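Local coordinates for protein putative oxidoreductase (Mycobacterium avium, PDB 3QHA) that is a putative oxidoreductase, probably an NAD(P)-dependent dehydrogenase of the 3-hydroxyisobutyrate dehydrogenase type acting on a hydroxyl group of its substrate, at residues 63-68 against 85-90. Residues are numbered along the deposited sequence; the frame is centred on the assembly and turned at random.
Sequences DSVADV and REVVGE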
loop_
_atom_site.group_PDB
_atom_site.type_symbol
_atom_site.label_atom_id
_atom_site.label_comp_id
_atom_site.label_asym_id
_atom_site.label_seq_id
_atom_site.Cartn_x
_atom_site.Cartn_y
_atom_site.Cartn_z
ATOM N N ASP B 63 33.349 9.227 -22.639
ATOM C CA ASP B 63 34.303 8.176 -22.978
ATOM C C ASP B 63 34.722 7.401 -21.732
ATOM O O ASP B 63 35.232 6.282 -21.830
ATOM C CB ASP B 63 35.542 8.788 -23.643
ATOM C CG ASP B 63 35.244 9.388 -25.009
ATOM O OD1 ASP B 63 34.421 8.813 -25.755
ATOM O OD2 ASP B 63 35.845 10.432 -25.346
ATOM N N SER B 64 34.502 8.000 -20.565
ATOM C CA SER B 64 34.972 7.440 -19.303
ATOM C C SER B 64 34.301 8.133 -18.123
ATOM O O SER B 64 33.658 9.172 -18.285
ATOM C CB SER B 64 36.493 7.606 -19.190
ATOM O OG SER B 64 36.862 8.975 -19.200
ATOM N N VAL B 65 34.457 7.554 -16.936
ATOM C CA VAL B 65 33.987 8.188 -15.703
ATOM C C VAL B 65 34.707 9.522 -15.473
ATOM O O VAL B 65 34.104 10.488 -14.998
ATOM C CB VAL B 65 34.194 7.269 -14.481
ATOM C CG1 VAL B 65 33.851 8.001 -13.188
ATOM C CG2 VAL B 65 33.354 6.003 -14.615
ATOM N N ALA B 66 35.991 9.570 -15.823
ATOM C CA ALA B 66 36.796 10.788 -15.685
ATOM C C ALA B 66 36.285 11.915 -16.583
ATOM O O ALA B 66 36.373 13.091 -16.226
ATOM C CB ALA B 66 38.265 10.492 -15.994
ATOM N N ASP B 67 35.760 11.543 -17.750
ATOM C CA ASP B 67 35.159 12.494 -18.683
ATOM C C ASP B 67 33.908 13.140 -18.075
ATOM O O ASP B 67 33.694 14.347 -18.207
ATOM C CB ASP B 67 34.800 11.778 -19.995
ATOM C CG ASP B 67 34.514 12.737 -21.142
ATOM O OD1 ASP B 67 34.714 13.963 -20.986
ATOM O OD2 ASP B 67 34.089 12.255 -22.216
ATOM N N VAL B 68 33.101 12.327 -17.394
ATOM C CA VAL B 68 31.844 12.783 -16.791
ATOM C C VAL B 68 32.076 13.826 -15.689
ATOM O O VAL B 68 31.206 14.656 -15.421
ATOM C CB VAL B 68 31.033 11.591 -16.219
ATOM C CG1 VAL B 68 29.733 12.067 -15.586
ATOM C CG2 VAL B 68 30.742 10.576 -17.314
ATOM N N ARG B 85 31.799 3.802 -4.051
ATOM C CA ARG B 85 33.090 4.287 -3.558
ATOM C C ARG B 85 34.122 4.440 -4.678
ATOM O O ARG B 85 34.862 5.423 -4.708
ATOM C CB ARG B 85 33.629 3.365 -2.456
ATOM C CG ARG B 85 32.918 3.545 -1.124
ATOM C CD ARG B 85 33.197 2.411 -0.152
ATOM N NE ARG B 85 32.358 2.521 1.041
ATOM C CZ ARG B 85 32.608 3.311 2.087
ATOM N NH1 ARG B 85 33.692 4.083 2.121
ATOM N NH2 ARG B 85 31.765 3.326 3.113
ATOM N N GLU B 86 34.157 3.483 -5.604
ATOM C CA GLU B 86 35.123 3.527 -6.704
ATOM C C GLU B 86 34.849 4.649 -7.707
ATOM O O GLU B 86 35.768 5.371 -8.087
ATOM C CB GLU B 86 35.184 2.189 -7.442
ATOM C CG GLU B 86 36.224 2.181 -8.561
ATOM C CD GLU B 86 36.687 0.787 -8.922
ATOM O OE1 GLU B 86 37.913 0.531 -8.866
ATOM O OE2 GLU B 86 35.823 -0.051 -9.257
ATOM N N VAL B 87 33.600 4.781 -8.144
ATOM C CA VAL B 87 33.239 5.813 -9.119
ATOM C C VAL B 87 33.538 7.212 -8.575
ATOM O O VAL B 87 34.143 8.029 -9.271
ATOM C CB VAL B 87 31.755 5.715 -9.548
ATOM C CG1 VAL B 87 31.348 6.923 -10.384
ATOM C CG2 VAL B 87 31.507 4.422 -10.321
ATOM N N VAL B 88 33.139 7.481 -7.332
ATOM C CA VAL B 88 33.383 8.796 -6.730
ATOM C C VAL B 88 34.885 9.020 -6.537
ATOM O O VAL B 88 35.376 10.133 -6.720
ATOM C CB VAL B 88 32.629 9.012 -5.382
ATOM C CG1 VAL B 88 31.183 8.528 -5.477
ATOM C CG2 VAL B 88 33.354 8.335 -4.220
ATOM N N GLY B 89 35.606 7.959 -6.177
ATOM C CA GLY B 89 37.066 8.002 -6.082
ATOM C C GLY B 89 37.734 8.354 -7.402
ATOM O O GLY B 89 38.738 9.062 -7.425
ATOM N N GLU B 90 37.169 7.856 -8.500
ATOM C CA GLU B 90 37.642 8.175 -9.850
ATOM C C GLU B 90 37.263 9.610 -10.230
ATOM O O GLU B 90 38.076 10.344 -10.792
ATOM C CB GLU B 90 37.063 7.167 -10.858
ATOM C CG GLU B 90 37.267 7.494 -12.344
ATOM C CD GLU B 90 38.680 7.236 -12.846
ATOM O OE1 GLU B 90 39.552 6.841 -12.044
ATOM O OE2 GLU B 90 38.916 7.427 -14.060
#
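Glu90, which lays its side chain against Val65, sits on helix 81-92, where its N donates to Glu86 O at 2.9 Å. From there CG stands anti to the backbone N (chi1 170°), and the methylene does the touching, with Glu90 CG 3.6 Å from Val65 CG1 and 3.7 Å from Val65 CB. The chain then bends at chi2 (76°), bringing the carboxylate over to Ala66, where OE2 lies 3.7 Å from Ala66 CB. The same oxygen is 4.0 Å from Ala66 N, too far for a hydrogen bond. Val65 CG1 also meets Val87 CG1 at 3.9 Å, the two side chains crossing at about a right angle one helical turn before Glu90. Both valines rest as well on Ile21 of strand 18-21, so this apolar patch continues down onto the sheet.

The short, weakly bonded helical turn 65-68 is shaped from within. Ser64 holds the N-cap position, and its OG accepts from Asp67 N at 3.1 Å, a capping bond. Asp67 in turn reaches back with the anti lone pair of OD2 to take Asp63 N in a nearly straight bond (168°), tying the approach to the helix.

The contact belongs to the Rossmann-type half of the chain: helix 65-68 lies on the connection from strand 60-61 to strand 73-76, and helix 81-92 follows that next strand. The two helices meet near the surface over strand 18-21.

No hydrogen bond crosses between them, so methyl and methylene contacts carry the join. The carboxylate of Glu90, set near the amino end of helix 65-68, may gain a modest electrostatic attraction there without depending on a specific bond.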